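Local coordinates for arginine decarboxylase (Campylobacter jejuni subsp. jejuni, PDB 3NZP), which probably catalyses the pyridoxal-phosphate-dependent decarboxylation of arginine to agmatine, a step in polyamine biosynthesis, at residues V436-Q448 and R474-E488. Sequence-based numbering, arbitrary orientation.
Sequences VQERYLVNFSLFQ and RSASIWDITCDSDGE
Asp480 OD1 accepts an almost straight hydrogen bond from Leu446 N (2.6 Å, 177° at the hydrogen), which reaches this oxygen on its anti side, 20° out of the carboxylate plane. The bond fastens the loop after strand 438-442, and Asp480 CB makes an off-centre CH-pi contact with the Phe444 ring. Upstream the backbones run parallel: Trp479 N donates to Tyr440 O at 2.9 Å, and Trp479 O takes Val442 N at 3.0 Å. Strand 330-341 pairs antiparallel with the other side of 438-442, in the mixed sheet of the beta domain that in this fold III decarboxylase accompanies the PLP-binding barrel. On one face of the sheet, Arg439 lays CB over the six-membered ring of Trp479, 3.4 Å from its centroid. Leu441 holds CG anti to its backbone N, bringing Leu441 CD1 to the indole edge at Trp479 CD1 (3.3 Å). Phe204 of the second subunit adds an edge-to-face contact to the same indole. At the far end the Glu438 carboxylate stacks on the Arg474 guanidinium, planes 11° apart; the salt bridge, Glu438 OE1 to Arg474 NE at 3.3 Å, is therefore one of charge alone, and Arg474 NH1 finds a second carboxylate in Asp501. Beyond Asp480, Cys483, the predicted proton donor, touches a PLP and packs against Gly133 of the second subunit.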
ATOM      1  N   VAL B 436      14.791  -2.890 -23.299  1.00 72.08           N
ATOM      2  CA  VAL B 436      15.416  -4.005 -22.594  1.00 73.17           C
ATOM      3  C   VAL B 436      15.435  -5.251 -23.468  1.00 76.74           C
ATOM      4  O   VAL B 436      14.673  -5.361 -24.426  1.00 77.79           O
ATOM      5  CB  VAL B 436      14.661  -4.356 -21.298  1.00 72.39           C
ATOM      6  CG1 VAL B 436      14.514  -3.129 -20.423  1.00 70.96           C
ATOM      7  CG2 VAL B 436      13.296  -4.938 -21.638  1.00 72.65           C
ATOM      8  N   GLN B 437      16.310  -6.191 -23.126  1.00 82.63           N
ATOM      9  CA  GLN B 437      16.423  -7.442 -23.863  1.00 85.85           C
ATOM     10  C   GLN B 437      15.089  -8.181 -23.853  1.00 85.26           C
ATOM     11  O   GLN B 437      14.524  -8.473 -24.909  1.00 85.20           O
ATOM     12  CB  GLN B 437      17.505  -8.338 -23.231  1.00 91.44           C
ATOM     13  CG  GLN B 437      18.948  -7.975 -23.579  1.00 88.51           C
ATOM     14  CD  GLN B 437      19.282  -8.271 -25.022  1.00 90.61           C
ATOM     15  OE1 GLN B 437      18.579  -7.832 -25.944  1.00 91.84           O
ATOM     16  NE2 GLN B 437      20.364  -9.019 -25.234  1.00 90.38           N
ATOM     17  N   GLU B 438      14.600  -8.478 -22.649  1.00 83.16           N
ATOM     18  CA  GLU B 438      13.338  -9.192 -22.465  1.00 79.77           C
ATOM     19  C   GLU B 438      12.640  -8.821 -21.159  1.00 71.63           C
ATOM     20  O   GLU B 438      13.280  -8.434 -20.183  1.00 65.16           O
ATOM     21  CB  GLU B 438      13.577 -10.705 -22.491  1.00 84.13           C
ATOM     22  CG  GLU B 438      14.173 -11.211 -23.784  1.00 91.40           C
ATOM     23  CD  GLU B 438      14.339 -12.706 -23.793  1.00 95.55           C
ATOM     24  OE1 GLU B 438      14.970 -13.233 -22.853  1.00 98.63           O
ATOM     25  OE2 GLU B 438      13.842 -13.354 -24.739  1.00100.94           O
ATOM     26  N   ARG B 439      11.318  -8.953 -21.161  1.00 69.64           N
ATOM     27  CA  ARG B 439      10.491  -8.656 -19.997  1.00 63.36           C
ATOM     28  C   ARG B 439       9.968  -9.980 -19.468  1.00 63.20           C
ATOM     29  O   ARG B 439       9.161 -10.628 -20.132  1.00 61.11           O
ATOM     30  CB  ARG B 439       9.320  -7.767 -20.398  1.00 49.45           C
ATOM     31  CG  ARG B 439       9.708  -6.329 -20.659  1.00 65.37           C
ATOM     32  CD  ARG B 439       9.567  -5.907 -22.111  1.00 76.17           C
ATOM     33  NE  ARG B 439       8.742  -4.699 -22.215  1.00 93.58           N
ATOM     34  CZ  ARG B 439       8.832  -3.787 -23.182  1.00 97.55           C
ATOM     35  NH1 ARG B 439       9.724  -3.926 -24.157  1.00 98.26           N
ATOM     36  NH2 ARG B 439       8.017  -2.737 -23.177  1.00 91.90           N
ATOM     37  N   TYR B 440      10.436 -10.382 -18.283  1.00 63.09           N
ATOM     38  CA  TYR B 440      10.017 -11.645 -17.671  1.00 57.67           C
ATOM     39  C   TYR B 440       8.757 -11.480 -16.838  1.00 55.60           C
ATOM     40  O   TYR B 440       8.736 -10.731 -15.867  1.00 52.53           O
ATOM     41  CB  TYR B 440      11.124 -12.220 -16.789  1.00 54.26           C
ATOM     42  CG  TYR B 440      12.407 -12.562 -17.519  1.00 55.46           C
ATOM     43  CD1 TYR B 440      13.172 -11.568 -18.134  1.00 51.20           C
ATOM     44  CD2 TYR B 440      12.866 -13.880 -17.582  1.00 50.81           C
ATOM     45  CE1 TYR B 440      14.361 -11.874 -18.791  1.00 44.69           C
ATOM     46  CE2 TYR B 440      14.053 -14.198 -18.235  1.00 51.00           C
ATOM     47  CZ  TYR B 440      14.794 -13.190 -18.835  1.00 54.79           C
ATOM     48  OH  TYR B 440      15.977 -13.494 -19.471  1.00 57.37           O
ATOM     49  N   LEU B 441       7.710 -12.199 -17.229  1.00 57.30           N
ATOM     50  CA  LEU B 441       6.432 -12.164 -16.542  1.00 54.68           C
ATOM     51  C   LEU B 441       6.467 -13.176 -15.399  1.00 54.97           C
ATOM     52  O   LEU B 441       6.488 -14.382 -15.640  1.00 46.76           O
ATOM     53  CB  LEU B 441       5.329 -12.523 -17.527  1.00 63.58           C
ATOM     54  CG  LEU B 441       3.909 -12.509 -16.972  1.00 74.13           C
ATOM     55  CD1 LEU B 441       3.490 -11.073 -16.723  1.00 71.50           C
ATOM     56  CD2 LEU B 441       2.964 -13.185 -17.954  1.00 65.20           C
ATOM     57  N   VAL B 442       6.475 -12.683 -14.161  1.00 60.08           N
ATOM     58  CA  VAL B 442       6.527 -13.557 -12.989  1.00 63.85           C
ATOM     59  C   VAL B 442       5.162 -13.755 -12.362  1.00 61.65           C
ATOM     60  O   VAL B 442       4.400 -12.807 -12.181  1.00 56.03           O
ATOM     61  CB  VAL B 442       7.458 -13.005 -11.890  1.00 66.90           C
ATOM     62  CG1 VAL B 442       8.110 -14.155 -11.137  1.00 67.15           C
ATOM     63  CG2 VAL B 442       8.502 -12.086 -12.491  1.00 82.29           C
ATOM     64  N   ASN B 443       4.880 -14.999 -12.006  1.00 67.02           N
ATOM     65  CA  ASN B 443       3.607 -15.363 -11.406  1.00 69.79           C
ATOM     66  C   ASN B 443       3.485 -14.893  -9.963  1.00 68.27           C
ATOM     67  O   ASN B 443       3.608 -15.688  -9.032  1.00 67.75           O
ATOM     68  CB  ASN B 443       3.432 -16.884 -11.451  1.00 67.40           C
ATOM     69  CG  ASN B 443       2.013 -17.320 -11.147  1.00 63.92           C
ATOM     70  OD1 ASN B 443       1.741 -18.515 -11.022  1.00 66.05           O
ATOM     71  ND2 ASN B 443       1.097 -16.353 -11.035  1.00 51.05           N
ATOM     72  N   PHE B 444       3.260 -13.603  -9.770  1.00 61.93           N
ATOM     73  CA  PHE B 444       3.101 -13.087  -8.422  1.00 62.83           C
ATOM     74  C   PHE B 444       2.558 -11.680  -8.539  1.00 67.36           C
ATOM     75  O   PHE B 444       2.295 -11.207  -9.641  1.00 64.99           O
ATOM     76  CB  PHE B 444       4.431 -13.070  -7.668  1.00 53.13           C
ATOM     77  CG  PHE B 444       5.303 -11.914  -8.020  1.00 66.75           C
ATOM     78  CD1 PHE B 444       5.747 -11.737  -9.328  1.00 78.08           C
ATOM     79  CD2 PHE B 444       5.672 -10.987  -7.052  1.00 69.50           C
ATOM     80  CE1 PHE B 444       6.548 -10.647  -9.676  1.00 77.45           C
ATOM     81  CE2 PHE B 444       6.473  -9.890  -7.382  1.00 74.95           C
ATOM     82  CZ  PHE B 444       6.913  -9.721  -8.701  1.00 78.89           C
ATOM     83  N   SER B 445       2.394 -11.009  -7.407  1.00 74.44           N
ATOM     84  CA  SER B 445       1.868  -9.654  -7.418  1.00 78.24           C
ATOM     85  C   SER B 445       2.855  -8.689  -6.752  1.00 86.18           C
ATOM     86  O   SER B 445       3.280  -8.913  -5.612  1.00 88.34           O
ATOM     87  CB  SER B 445       0.507  -9.629  -6.699  1.00 76.54           C
ATOM     88  OG  SER B 445      -0.146  -8.374  -6.831  1.00 64.67           O
ATOM     89  N   LEU B 446       3.227  -7.628  -7.477  1.00 92.12           N
ATOM     90  CA  LEU B 446       4.154  -6.605  -6.970  1.00 90.50           C
ATOM     91  C   LEU B 446       3.445  -5.632  -6.025  1.00 87.97           C
ATOM     92  O   LEU B 446       4.013  -4.617  -5.622  1.00 86.35           O
ATOM     93  CB  LEU B 446       4.786  -5.817  -8.128  1.00 88.85           C
ATOM     94  CG  LEU B 446       6.039  -6.417  -8.784  1.00 91.48           C
ATOM     95  CD1 LEU B 446       6.408  -5.632 -10.028  1.00 91.69           C
ATOM     96  CD2 LEU B 446       7.192  -6.403  -7.792  1.00 84.11           C
ATOM     97  N   PHE B 447       2.196  -5.942  -5.696  1.00 85.59           N
ATOM     98  CA  PHE B 447       1.411  -5.129  -4.787  1.00 82.53           C
ATOM     99  C   PHE B 447       1.068  -5.973  -3.583  1.00 84.10           C
ATOM    100  O   PHE B 447       0.852  -5.458  -2.493  1.00 88.37           O
ATOM    101  CB  PHE B 447       0.125  -4.649  -5.456  1.00 85.54           C
ATOM    102  CG  PHE B 447       0.338  -3.538  -6.440  1.00 93.48           C
ATOM    103  CD1 PHE B 447       1.040  -3.764  -7.622  1.00 94.25           C
ATOM    104  CD2 PHE B 447      -0.124  -2.251  -6.167  1.00 91.03           C
ATOM    105  CE1 PHE B 447       1.280  -2.725  -8.515  1.00 93.62           C
ATOM    106  CE2 PHE B 447       0.113  -1.205  -7.055  1.00 92.93           C
ATOM    107  CZ  PHE B 447       0.818  -1.442  -8.230  1.00 94.03           C
ATOM    108  N   GLN B 448       1.019  -7.283  -3.787  1.00 87.88           N
ATOM    109  CA  GLN B 448       0.687  -8.192  -2.708  1.00 88.55           C
ATOM    110  C   GLN B 448       1.878  -8.520  -1.824  1.00 89.60           C
ATOM    111  O   GLN B 448       1.873  -8.196  -0.638  1.00 97.11           O
ATOM    112  CB  GLN B 448       0.087  -9.487  -3.259  1.00 86.25           C
ATOM    113  CG  GLN B 448      -0.098 -10.590  -2.212  1.00 85.16           C
ATOM    114  CD  GLN B 448      -1.119 -10.247  -1.125  1.00 81.84           C
ATOM    115  OE1 GLN B 448      -1.126 -10.860  -0.052  1.00 81.94           O
ATOM    116  NE2 GLN B 448      -1.988  -9.283  -1.403  1.00 64.70           N
ATOM    117  N   ARG B 474      20.761 -11.227 -20.702  1.00 70.81           N
ATOM    118  CA  ARG B 474      19.518 -10.578 -21.088  1.00 67.94           C
ATOM    119  C   ARG B 474      19.153  -9.438 -20.155  1.00 66.20           C
ATOM    120  O   ARG B 474      18.738  -9.677 -19.021  1.00 67.07           O
ATOM    121  CB  ARG B 474      18.388 -11.610 -21.081  1.00 72.97           C
ATOM    122  CG  ARG B 474      18.388 -12.572 -22.255  1.00 77.25           C
ATOM    123  CD  ARG B 474      17.930 -11.868 -23.513  1.00 83.94           C
ATOM    124  NE  ARG B 474      17.694 -12.797 -24.613  1.00 92.77           N
ATOM    125  CZ  ARG B 474      17.161 -12.451 -25.782  1.00 99.83           C
ATOM    126  NH1 ARG B 474      16.982 -13.365 -26.731  1.00 99.01           N
ATOM    127  NH2 ARG B 474      16.807 -11.192 -26.001  1.00100.95           N
ATOM    128  N   SER B 475      19.306  -8.203 -20.619  1.00 61.79           N
ATOM    129  CA  SER B 475      18.946  -7.061 -19.785  1.00 68.05           C
ATOM    130  C   SER B 475      17.443  -7.173 -19.550  1.00 71.50           C
ATOM    131  O   SER B 475      16.639  -6.834 -20.414  1.00 75.20           O
ATOM    132  CB  SER B 475      19.280  -5.742 -20.490  1.00 66.08           C
ATOM    133  OG  SER B 475      18.550  -5.594 -21.691  1.00 70.38           O
ATOM    134  N   ALA B 476      17.069  -7.647 -18.370  1.00 72.70           N
ATOM    135  CA  ALA B 476      15.666  -7.857 -18.045  1.00 72.37           C
ATOM    136  C   ALA B 476      14.959  -6.785 -17.219  1.00 70.97           C
ATOM    137  O   ALA B 476      15.582  -5.935 -16.586  1.00 72.73           O
ATOM    138  CB  ALA B 476      15.523  -9.205 -17.348  1.00 76.13           C
ATOM    139  N   SER B 477      13.633  -6.842 -17.245  1.00 69.40           N
ATOM    140  CA  SER B 477      12.793  -5.935 -16.475  1.00 66.76           C
ATOM    141  C   SER B 477      11.553  -6.751 -16.165  1.00 66.67           C
ATOM    142  O   SER B 477      10.570  -6.713 -16.900  1.00 76.49           O
ATOM    143  CB  SER B 477      12.443  -4.694 -17.294  1.00 56.24           C
ATOM    144  OG  SER B 477      11.903  -5.054 -18.546  1.00 63.30           O
ATOM    145  N   ILE B 478      11.623  -7.509 -15.076  1.00 66.89           N
ATOM    146  CA  ILE B 478      10.528  -8.382 -14.654  1.00 70.28           C
ATOM    147  C   ILE B 478       9.257  -7.678 -14.200  1.00 63.73           C
ATOM    148  O   ILE B 478       9.308  -6.729 -13.426  1.00 58.53           O
ATOM    149  CB  ILE B 478      10.970  -9.307 -13.498  1.00 68.20           C
ATOM    150  CG1 ILE B 478      11.375  -8.483 -12.284  1.00 64.88           C
ATOM    151  CG2 ILE B 478      12.179 -10.133 -13.912  1.00 70.71           C
ATOM    152  CD1 ILE B 478      11.947  -9.334 -11.173  1.00 73.99           C
ATOM    153  N   TRP B 479       8.114  -8.146 -14.691  1.00 62.70           N
ATOM    154  CA  TRP B 479       6.837  -7.569 -14.304  1.00 63.41           C
ATOM    155  C   TRP B 479       5.837  -8.658 -13.903  1.00 60.37           C
ATOM    156  O   TRP B 479       5.905  -9.789 -14.390  1.00 54.06           O
ATOM    157  CB  TRP B 479       6.272  -6.691 -15.425  1.00 73.67           C
ATOM    158  CG  TRP B 479       6.119  -7.349 -16.750  1.00 95.14           C
ATOM    159  CD1 TRP B 479       5.660  -8.617 -16.996  1.00104.54           C
ATOM    160  CD2 TRP B 479       6.300  -6.733 -18.032  1.00102.91           C
ATOM    161  NE1 TRP B 479       5.536  -8.823 -18.348  1.00107.79           N
ATOM    162  CE2 TRP B 479       5.921  -7.686 -19.010  1.00106.44           C
ATOM    163  CE3 TRP B 479       6.742  -5.470 -18.448  1.00100.68           C
ATOM    164  CZ2 TRP B 479       5.963  -7.411 -20.382  1.00100.94           C
ATOM    165  CZ3 TRP B 479       6.784  -5.195 -19.814  1.00101.34           C
ATOM    166  CH2 TRP B 479       6.397  -6.167 -20.764  1.00102.48           C
ATOM    167  N   ASP B 480       4.926  -8.322 -12.994  1.00 56.11           N
ATOM    168  CA  ASP B 480       3.942  -9.284 -12.522  1.00 56.50           C
ATOM    169  C   ASP B 480       2.697  -9.351 -13.407  1.00 55.53           C
ATOM    170  O   ASP B 480       2.517  -8.535 -14.311  1.00 53.95           O
ATOM    171  CB  ASP B 480       3.528  -8.960 -11.084  1.00 58.07           C
ATOM    172  CG  ASP B 480       2.598  -7.763 -10.996  1.00 67.49           C
ATOM    173  OD1 ASP B 480       2.187  -7.407  -9.865  1.00 63.80           O
ATOM    174  OD2 ASP B 480       2.272  -7.178 -12.056  1.00 73.65           O
ATOM    175  N   ILE B 481       1.841 -10.329 -13.133  1.00 56.20           N
ATOM    176  CA  ILE B 481       0.619 -10.521 -13.896  1.00 57.18           C
ATOM    177  C   ILE B 481      -0.478  -9.589 -13.408  1.00 61.26           C
ATOM    178  O   ILE B 481      -1.335  -9.981 -12.628  1.00 63.93           O
ATOM    179  CB  ILE B 481       0.140 -11.971 -13.786  1.00 57.28           C
ATOM    180  CG1 ILE B 481       0.105 -12.381 -12.307  1.00 61.46           C
ATOM    181  CG2 ILE B 481       1.066 -12.880 -14.585  1.00 55.88           C
ATOM    182  CD1 ILE B 481      -0.610 -13.699 -12.014  1.00 63.88           C
ATOM    183  N   THR B 482      -0.441  -8.344 -13.862  1.00 71.10           N
ATOM    184  CA  THR B 482      -1.438  -7.359 -13.471  1.00 78.39           C
ATOM    185  C   THR B 482      -1.665  -6.364 -14.604  1.00 84.81           C
ATOM    186  O   THR B 482      -0.733  -6.021 -15.338  1.00 81.19           O
ATOM    187  CB  THR B 482      -0.996  -6.585 -12.209  1.00 78.00           C
ATOM    188  OG1 THR B 482      -0.858  -7.497 -11.112  1.00 88.84           O
ATOM    189  CG2 THR B 482      -2.024  -5.529 -11.839  1.00 85.47           C
ATOM    190  N   CYS B 483      -2.908  -5.915 -14.751  1.00 95.34           N
ATOM    191  CA  CYS B 483      -3.253  -4.947 -15.790  1.00105.16           C
ATOM    192  C   CYS B 483      -2.413  -3.691 -15.586  1.00108.94           C
ATOM    193  O   CYS B 483      -1.655  -3.272 -16.474  1.00103.87           O
ATOM    194  CB  CYS B 483      -4.736  -4.584 -15.700  1.00102.82           C
ATOM    195  SG  CYS B 483      -5.824  -5.997 -15.684  1.00107.51           S
ATOM    196  N   ASP B 484      -2.563  -3.113 -14.394  1.00110.03           N
ATOM    197  CA  ASP B 484      -1.853  -1.906 -13.993  1.00110.21           C
ATOM    198  C   ASP B 484      -0.387  -1.967 -14.373  1.00105.86           C
ATOM    199  O   ASP B 484       0.363  -2.814 -13.887  1.00101.74           O
ATOM    200  CB  ASP B 484      -1.982  -1.684 -12.480  1.00116.03           C
ATOM    201  CG  ASP B 484      -1.114  -0.536 -11.976  1.00120.04           C
ATOM    202  OD1 ASP B 484      -1.210   0.581 -12.527  1.00123.11           O
ATOM    203  OD2 ASP B 484      -0.338  -0.751 -11.022  1.00122.27           O
ATOM    204  N   SER B 485       0.013  -1.057 -15.249  1.00105.79           N
ATOM    205  CA  SER B 485       1.388  -0.995 -15.700  1.00103.33           C
ATOM    206  C   SER B 485       2.296  -0.553 -14.560  1.00 99.89           C
ATOM    207  O   SER B 485       3.506  -0.733 -14.625  1.00101.68           O
ATOM    208  CB  SER B 485       1.517  -0.022 -16.880  1.00105.41           C
ATOM    209  OG  SER B 485       1.152   1.298 -16.512  1.00103.84           O
ATOM    210  N   ASP B 486       1.714   0.012 -13.507  1.00 94.74           N
ATOM    211  CA  ASP B 486       2.511   0.472 -12.379  1.00 92.56           C
ATOM    212  C   ASP B 486       2.969  -0.719 -11.534  1.00 86.55           C
ATOM    213  O   ASP B 486       3.475  -0.559 -10.423  1.00 90.83           O
ATOM    214  CB  ASP B 486       1.699   1.464 -11.533  1.00101.75           C
ATOM    215  CG  ASP B 486       2.561   2.577 -10.943  1.00110.45           C
ATOM    216  OD1 ASP B 486       3.456   2.273 -10.123  1.00115.95           O
ATOM    217  OD2 ASP B 486       2.347   3.758 -11.301  1.00115.43           O
ATOM    218  N   GLY B 487       2.800  -1.917 -12.078  1.00 76.84           N
ATOM    219  CA  GLY B 487       3.207  -3.107 -11.361  1.00 71.00           C
ATOM    220  C   GLY B 487       4.320  -3.859 -12.064  1.00 68.85           C
ATOM    221  O   GLY B 487       4.140  -4.994 -12.494  1.00 63.51           O
ATOM    222  N   GLU B 488       5.481  -3.232 -12.192  1.00 69.94           N
ATOM    223  CA  GLU B 488       6.592  -3.894 -12.849  1.00 74.27           C
ATOM    224  C   GLU B 488       7.923  -3.332 -12.384  1.00 70.66           C
ATOM    225  O   GLU B 488       8.044  -2.135 -12.152  1.00 74.78           O
ATOM    226  CB  GLU B 488       6.483  -3.752 -14.373  1.00 83.39           C
ATOM    227  CG  GLU B 488       6.577  -2.324 -14.891  1.00 96.20           C
ATOM    228  CD  GLU B 488       6.627  -2.251 -16.414  1.00101.92           C
ATOM    229  OE1 GLU B 488       7.636  -2.706 -17.003  1.00100.34           O
ATOM    230  OE2 GLU B 488       5.658  -1.736 -17.021  1.00102.93           O
TER